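PDB 5GN1: ATP-dependent helicase FUN30 from Saccharomyces cerevisiae S288c, which couples ATP hydrolysis to nucleosome remodelling on DNA, acting in DNA end resection at double-strand breaks and in heterochromatin organization. Local coordinates for residues A106-S111 against D313-K318; K101-A106 against M350-I355; L112-F117 against M182-I187. All blocks are in the same frame, centred on the assembly; numbering follows the deposited sequence.

Interaction 1 (A106-S111 against D313-K318); sequences ALRKAS and DSIEEK
I315 holds its CG1 anti to the backbone N (chi1 -173°), which leaves CG2 as the branch that presses on helix 100-110 while CD1 runs on toward the side chain of L107. CG2 sits 3.8 Å from L107 CB and also rests near the R108 N and CG atoms, and the L107 and I315 side chains cross at about a right angle. S111 turns its OG back beside its own N (chi1 -51°), where it donates to L107 O at 2.9 Å. That carbonyl also accepts from S111 N, and the two donors come from opposite faces of its plane. The same OG lies 3.8 Å from I315 CG2, and S111 CB leans on the carboxylate end of E316, 3.8 Å from CD. Across from it, S314 is the N-cap of helix 315-322: its OG accepts from E316 N at 3.0 Å and also bonds to T311 O. The contact joins this helix, which follows strand 304-311, next to edge strand 49-56 of the RecA-like lobe, to the helical region formed by 60-82 and 100-110. With an alanine at S111, L107 O would probably be left with the backbone N donor alone and a small gap would open beside I315 CG2. E316 is gripped at both oxygens, OE1 by T311 N and OE2 by the K186 ammonium, and a water donates both to OE2 and to R108 O, 2.8 Å away.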
# COMPACT_ATOMS: atom_id res chain seq x y z
N ALA A 106 -5.60 7.04 -6.38
CA ALA A 106 -6.31 5.82 -6.71
C ALA A 106 -5.53 4.96 -7.71
O ALA A 106 -5.51 3.73 -7.59
CB ALA A 106 -7.70 6.16 -7.27
N LEU A 107 -4.88 5.59 -8.70
CA LEU A 107 -4.07 4.82 -9.64
C LEU A 107 -2.90 4.15 -8.92
O LEU A 107 -2.55 3.01 -9.23
CB LEU A 107 -3.55 5.70 -10.78
CG LEU A 107 -4.58 6.33 -11.74
CD1 LEU A 107 -3.90 7.30 -12.67
CD2 LEU A 107 -5.34 5.27 -12.52
N ARG A 108 -2.27 4.87 -7.99
CA ARG A 108 -1.17 4.29 -7.23
C ARG A 108 -1.64 3.06 -6.46
O ARG A 108 -0.99 2.01 -6.50
CB ARG A 108 -0.57 5.34 -6.29
CG ARG A 108 0.12 6.47 -7.05
CD ARG A 108 0.68 7.55 -6.12
NE ARG A 108 1.63 7.01 -5.15
CZ ARG A 108 2.08 7.68 -4.10
NH1 ARG A 108 1.67 8.92 -3.88
NH2 ARG A 108 2.92 7.11 -3.24
N LYS A 109 -2.77 3.17 -5.76
CA LYS A 109 -3.30 2.04 -5.00
C LYS A 109 -3.67 0.86 -5.90
O LYS A 109 -3.46 -0.30 -5.54
CB LYS A 109 -4.51 2.49 -4.18
CG LYS A 109 -4.12 3.41 -3.04
CD LYS A 109 -5.36 4.00 -2.37
CE LYS A 109 -4.99 4.68 -1.06
NZ LYS A 109 -6.19 5.31 -0.46
N ALA A 110 -4.25 1.14 -7.07
CA ALA A 110 -4.62 0.05 -7.96
C ALA A 110 -3.39 -0.69 -8.49
O ALA A 110 -3.45 -1.90 -8.73
CB ALA A 110 -5.48 0.59 -9.12
N SER A 111 -2.27 0.01 -8.65
CA SER A 111 -1.01 -0.64 -9.00
C SER A 111 -0.49 -1.56 -7.89
O SER A 111 0.41 -2.37 -8.15
CB SER A 111 0.06 0.41 -9.31
OG SER A 111 -0.39 1.38 -10.24
N ASP A 313 3.08 -0.69 -17.12
CA ASP A 313 1.87 -0.14 -17.73
C ASP A 313 1.01 0.55 -16.68
O ASP A 313 -0.22 0.43 -16.65
CB ASP A 313 1.09 -1.22 -18.48
CG ASP A 313 -0.03 -0.67 -19.38
OD1 ASP A 313 0.05 0.50 -19.83
OD2 ASP A 313 -1.00 -1.43 -19.64
N SER A 314 1.67 1.27 -15.76
CA SER A 314 0.99 1.89 -14.64
C SER A 314 1.68 3.20 -14.31
O SER A 314 2.81 3.46 -14.73
CB SER A 314 0.97 0.99 -13.41
OG SER A 314 2.12 1.23 -12.61
N ILE A 315 0.99 4.00 -13.50
CA ILE A 315 1.52 5.28 -13.02
C ILE A 315 2.85 5.12 -12.30
O ILE A 315 3.62 6.09 -12.21
CB ILE A 315 0.46 5.92 -12.11
CG1 ILE A 315 0.88 7.34 -11.71
CG2 ILE A 315 0.23 5.04 -10.89
CD1 ILE A 315 -0.23 8.12 -11.06
N GLU A 316 3.16 3.93 -11.79
CA GLU A 316 4.43 3.73 -11.09
C GLU A 316 5.61 3.92 -12.03
O GLU A 316 6.68 4.37 -11.60
CB GLU A 316 4.47 2.34 -10.45
CG GLU A 316 3.49 2.19 -9.27
CD GLU A 316 3.73 0.92 -8.45
OE1 GLU A 316 4.23 -0.08 -9.01
OE2 GLU A 316 3.44 0.93 -7.23
N GLU A 317 5.44 3.58 -13.31
CA GLU A 317 6.48 3.88 -14.29
C GLU A 317 6.70 5.38 -14.42
O GLU A 317 7.84 5.84 -14.45
CB GLU A 317 6.11 3.25 -15.64
CG GLU A 317 6.14 1.72 -15.61
CD GLU A 317 5.95 1.08 -16.99
OE1 GLU A 317 4.81 1.05 -17.50
OE2 GLU A 317 6.96 0.63 -17.57
N LYS A 318 5.61 6.17 -14.47
CA LYS A 318 5.75 7.62 -14.54
C LYS A 318 6.40 8.18 -13.29
O LYS A 318 7.21 9.12 -13.36
CB LYS A 318 4.37 8.27 -14.74
CG LYS A 318 3.66 7.81 -15.99
CD LYS A 318 4.54 8.05 -17.19
CE LYS A 318 4.32 7.00 -18.26
NZ LYS A 318 5.25 7.23 -19.40
O HOH W 1 1.74 2.65 -6.44

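Interaction 2 (K101-A106 against M350-I355)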
# COMPACT_ATOMS: atom_id res chain seq x y z
N LYS A 101 -5.26 15.08 -7.44
CA LYS A 101 -4.60 14.47 -6.29
C LYS A 101 -5.18 13.09 -5.97
O LYS A 101 -4.46 12.10 -5.89
CB LYS A 101 -4.71 15.38 -5.07
CG LYS A 101 -4.01 16.72 -5.20
CD LYS A 101 -4.36 17.61 -4.01
CE LYS A 101 -3.22 18.55 -3.67
NZ LYS A 101 -3.19 18.88 -2.22
N ASN A 102 -6.50 13.01 -5.77
CA ASN A 102 -7.04 11.72 -5.35
C ASN A 102 -7.20 10.73 -6.50
O ASN A 102 -7.32 9.53 -6.25
CB ASN A 102 -8.37 11.87 -4.59
CG ASN A 102 -9.44 12.60 -5.38
OD1 ASN A 102 -9.82 12.19 -6.48
ND2 ASN A 102 -9.99 13.66 -4.78
N LEU A 103 -7.16 11.20 -7.76
CA LEU A 103 -7.17 10.26 -8.88
C LEU A 103 -5.81 9.60 -9.05
O LEU A 103 -5.73 8.39 -9.27
CB LEU A 103 -7.59 10.97 -10.18
CG LEU A 103 -9.05 11.36 -10.33
CD1 LEU A 103 -9.21 12.28 -11.53
CD2 LEU A 103 -9.92 10.12 -10.48
N ILE A 104 -4.74 10.39 -8.99
CA ILE A 104 -3.38 9.85 -8.95
C ILE A 104 -3.22 8.89 -7.77
O ILE A 104 -2.56 7.85 -7.88
CB ILE A 104 -2.35 11.00 -8.88
CG1 ILE A 104 -2.33 11.82 -10.19
CG2 ILE A 104 -0.95 10.48 -8.52
CD1 ILE A 104 -2.27 11.01 -11.43
N MET A 105 -3.83 9.22 -6.63
CA MET A 105 -3.74 8.33 -5.48
C MET A 105 -4.42 7.00 -5.76
O MET A 105 -3.89 5.94 -5.42
CB MET A 105 -4.37 9.00 -4.25
CG MET A 105 -4.44 8.06 -3.07
SD MET A 105 -2.77 7.73 -2.47
CE MET A 105 -2.65 9.07 -1.28
N ALA A 106 -5.60 7.04 -6.38
CA ALA A 106 -6.31 5.82 -6.71
C ALA A 106 -5.53 4.96 -7.71
O ALA A 106 -5.51 3.73 -7.59
CB ALA A 106 -7.70 6.16 -7.27
N MET A 350 0.71 17.43 -13.07
CA MET A 350 1.64 16.98 -14.10
C MET A 350 1.47 15.48 -14.39
O MET A 350 1.50 15.06 -15.56
CB MET A 350 3.07 17.28 -13.68
CG MET A 350 4.10 16.57 -14.53
SD MET A 350 5.59 16.21 -13.60
CE MET A 350 5.03 14.91 -12.51
N LEU A 351 1.33 14.66 -13.35
CA LEU A 351 1.12 13.23 -13.58
C LEU A 351 -0.19 12.97 -14.30
O LEU A 351 -0.24 12.12 -15.20
CB LEU A 351 1.19 12.47 -12.25
CG LEU A 351 2.63 12.27 -11.77
CD1 LEU A 351 2.71 11.83 -10.31
CD2 LEU A 351 3.32 11.24 -12.68
N GLU A 352 -1.25 13.69 -13.94
CA GLU A 352 -2.52 13.50 -14.63
C GLU A 352 -2.41 13.90 -16.10
O GLU A 352 -2.99 13.24 -16.98
CB GLU A 352 -3.64 14.29 -13.94
CG GLU A 352 -5.00 13.91 -14.47
CD GLU A 352 -6.12 14.82 -14.00
OE1 GLU A 352 -5.85 15.98 -13.63
OE2 GLU A 352 -7.27 14.36 -14.01
N ASP A 353 -1.69 14.94 -16.39
CA ASP A 353 -1.53 15.36 -17.75
C ASP A 353 -0.78 14.28 -18.56
O ASP A 353 -1.22 13.92 -19.61
CB ASP A 353 -0.77 16.67 -17.85
CG ASP A 353 -1.53 17.85 -17.28
OD1 ASP A 353 -2.70 17.74 -17.02
OD2 ASP A 353 -0.93 18.88 -17.08
N ILE A 354 0.33 13.79 -18.05
CA ILE A 354 1.14 12.79 -18.74
C ILE A 354 0.30 11.55 -19.04
O ILE A 354 0.31 11.03 -20.17
CB ILE A 354 2.38 12.45 -17.91
CG1 ILE A 354 3.28 13.67 -17.83
CG2 ILE A 354 3.12 11.24 -18.48
CD1 ILE A 354 4.37 13.55 -16.83
N ILE A 355 -0.44 11.07 -18.05
CA ILE A 355 -1.31 9.92 -18.25
C ILE A 355 -2.33 10.21 -19.35
O ILE A 355 -2.61 9.36 -20.21
CB ILE A 355 -1.99 9.54 -16.92
CG1 ILE A 355 -0.95 8.87 -16.01
CG2 ILE A 355 -3.16 8.62 -17.16
CD1 ILE A 355 -1.32 8.90 -14.56
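L351 meets I104 first: its CB lies 3.8 Å from I104 CD1 and a little farther from CG1, the two side chains crossing at about a right angle. I104 gets there because CG1 stands beside its backbone N (chi1 -67°) and the next bend (chi2 -48°) carries CD1 out toward the other helix, so one methyl does most of the touching. One residue on, the same CD1 comes to 3.8 Å from the E352 N atom, packing against the backbone of the turn. The E352 side chain instead extends past L103, with OE2 3.8 Å from L103 CD1 and the two chains crossing at a slant. This is no polar pairing; the carboxylate oxygen is taken up by H76 ND1 of helix 60-82, which probably makes it tolerable for an acidic end to lie buried beside a leucine. A turn later I355 meets the same I104 methyl, CD1 to CD1 at 3.9 Å, and its flanks also rest on L107, I315 and I70. I104 CD1 thus rests against L351 and I355, four residues apart on one face of their helix. The short helical segments pass 9.8 Å apart at a crossing angle of 63°, an apolar helix-helix packing in which the C-terminal helix 345-359 lies across helices 60-82 and 100-110, which pack beside the RecA-like lobe, consistent with the helical insertions of SNF2 enzymes.

Interaction 3 (L112-F117 against M182-I187)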
# COMPACT_ATOMS: atom_id res chain seq x y z
N LEU A 112 -0.99 -1.43 -6.66
CA LEU A 112 -0.50 -2.18 -5.50
C LEU A 112 -1.35 -3.39 -5.16
O LEU A 112 -0.82 -4.50 -5.05
CB LEU A 112 -0.43 -1.25 -4.27
CG LEU A 112 0.51 -0.08 -4.48
CD1 LEU A 112 0.52 0.87 -3.27
CD2 LEU A 112 1.90 -0.60 -4.82
N HIS A 113 -2.66 -3.20 -4.96
CA HIS A 113 -3.49 -4.28 -4.45
C HIS A 113 -4.99 -4.00 -4.59
O HIS A 113 -5.46 -2.92 -4.19
CB HIS A 113 -3.16 -4.55 -2.98
CG HIS A 113 -3.42 -5.96 -2.57
ND1 HIS A 113 -4.69 -6.49 -2.52
CD2 HIS A 113 -2.58 -6.96 -2.22
CE1 HIS A 113 -4.62 -7.75 -2.16
NE2 HIS A 113 -3.35 -8.07 -1.98
N PRO A 114 -5.76 -4.93 -5.15
CA PRO A 114 -7.22 -4.75 -5.23
C PRO A 114 -7.89 -4.50 -3.90
O PRO A 114 -8.91 -3.81 -3.86
CB PRO A 114 -7.71 -6.08 -5.83
CG PRO A 114 -6.55 -6.56 -6.66
CD PRO A 114 -5.29 -6.09 -5.93
N LEU A 115 -7.37 -5.07 -2.81
CA LEU A 115 -8.08 -4.92 -1.54
C LEU A 115 -7.92 -3.54 -0.94
O LEU A 115 -8.39 -3.32 0.18
CB LEU A 115 -7.61 -5.98 -0.53
CG LEU A 115 -7.87 -7.43 -0.94
CD1 LEU A 115 -7.48 -8.39 0.19
CD2 LEU A 115 -9.32 -7.64 -1.38
N LEU A 116 -7.24 -2.62 -1.63
CA LEU A 116 -7.24 -1.21 -1.27
C LEU A 116 -8.47 -0.49 -1.80
O LEU A 116 -8.55 0.74 -1.71
CB LEU A 116 -5.98 -0.53 -1.82
CG LEU A 116 -4.64 -1.05 -1.29
CD1 LEU A 116 -3.49 -0.46 -2.11
CD2 LEU A 116 -4.51 -0.76 0.21
N PHE A 117 -9.42 -1.25 -2.35
CA PHE A 117 -10.65 -0.72 -2.93
C PHE A 117 -11.81 -1.56 -2.43
O PHE A 117 -11.63 -2.70 -1.99
CB PHE A 117 -10.62 -0.77 -4.47
CG PHE A 117 -9.56 0.09 -5.09
CD1 PHE A 117 -8.25 -0.36 -5.17
CD2 PHE A 117 -9.88 1.34 -5.59
CE1 PHE A 117 -7.27 0.43 -5.72
CE2 PHE A 117 -8.89 2.14 -6.16
CZ PHE A 117 -7.59 1.68 -6.23
N MET A 182 -3.66 -12.63 -1.42
CA MET A 182 -2.58 -13.06 -2.30
C MET A 182 -2.76 -12.59 -3.74
O MET A 182 -1.80 -12.64 -4.51
CB MET A 182 -2.44 -14.59 -2.31
CG MET A 182 -2.36 -15.22 -0.94
SD MET A 182 -0.93 -14.60 -0.05
CE MET A 182 0.41 -15.43 -0.90
N GLN A 183 -3.96 -12.14 -4.13
CA GLN A 183 -4.27 -11.88 -5.54
C GLN A 183 -3.90 -10.45 -5.92
O GLN A 183 -4.74 -9.55 -6.01
CB GLN A 183 -5.73 -12.17 -5.83
CG GLN A 183 -6.11 -13.63 -5.69
CD GLN A 183 -7.59 -13.83 -5.95
OE1 GLN A 183 -8.07 -13.56 -7.05
NE2 GLN A 183 -8.31 -14.31 -4.95
N SER A 184 -2.61 -10.26 -6.20
CA SER A 184 -2.08 -9.01 -6.72
C SER A 184 -0.79 -9.34 -7.45
O SER A 184 -0.06 -10.24 -7.05
CB SER A 184 -1.81 -8.00 -5.59
OG SER A 184 -0.91 -7.00 -6.01
N GLY A 185 -0.52 -8.59 -8.53
CA GLY A 185 0.73 -8.80 -9.26
C GLY A 185 1.96 -8.46 -8.43
O GLY A 185 3.02 -9.06 -8.61
N LYS A 186 1.84 -7.50 -7.52
CA LYS A 186 2.99 -7.22 -6.67
C LYS A 186 3.21 -8.31 -5.64
O LYS A 186 4.35 -8.53 -5.21
CB LYS A 186 2.84 -5.86 -5.98
CG LYS A 186 3.10 -4.70 -6.90
CD LYS A 186 3.92 -3.64 -6.20
CE LYS A 186 4.13 -2.50 -7.16
NZ LYS A 186 4.75 -1.30 -6.54
N ILE A 187 2.15 -9.01 -5.23
CA ILE A 187 2.34 -10.11 -4.28
C ILE A 187 2.96 -11.30 -4.99
O ILE A 187 3.85 -11.97 -4.45
CB ILE A 187 1.01 -10.49 -3.59
CG1 ILE A 187 0.44 -9.27 -2.85
CG2 ILE A 187 1.21 -11.66 -2.62
CD1 ILE A 187 1.37 -8.62 -1.83
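S184 works in three directions: its OG donates to L112 O and accepts from K186 N, while its CB lies over the ring of H113. The bond to L112 O is short, 2.7 Å, with the donor tilted 31° from the carbonyl plane. S184 is the N-cap residue of helix 185-200, its OG accepting from K186 N at 3.2 Å, so the hydroxyl ties the loop after helix 100-110 to the first turn of helix 185-200. With OG anti to its backbone N (chi1 161°) the hydroxyl reaches L112 O, while CB, set by the backbone, lies over the imidazole face in a CH-pi contact 3.9 Å from the ring centroid, offset toward the rim at CD2. I187 CG1 approaches the same CD2 obliquely, and the P114 ring lays CD against Q183 O at 3.5 Å, just ahead of the cap. The L112 side chain crosses K186 at a slant, CD2 coming within 3.4 Å of NZ. The ammonium behind that methyl is satisfied by E316 OE2 and by carbonyl oxygens of F279, just past strand 275-278, and L309, within the adjacent strand 304-311. The H113 ring is fixed in its rotation from both nitrogens: L115 N donates to ND1 at 3.0 Å, lying in the ring plane, and NE2 bonds to W181 O. An accepting ND1 beside an NE2 that faces a carbonyl is most readily explained by a neutral imidazole carrying its proton on NE2, and the buried lysine probably keeps its charge because E316 balances it.

In the fold
The three contacts run in succession along helix 100-110 and the loop after it. Interactions 1 and 2 have centres about 9 Å apart, share A106 and merge into one apolar cluster, I315 CD1 to I104 CG2 at 3.5 Å and L107 CD1 to I355 CD1 at 3.6 Å. Interaction 3 lies about 12 Å from interaction 1 and about 20 Å from interaction 2, centre to centre, and is joined to interaction 1 by charge, E316 OE2 to K186 NZ at 2.7 Å. Interactions 1 and 3 join the helical region to the RecA-like lobe; interaction 2 adds the C-terminal helix. This C-terminal part of the ATPase domain holds one of two lobes between which SNF2 enzymes bind ATP.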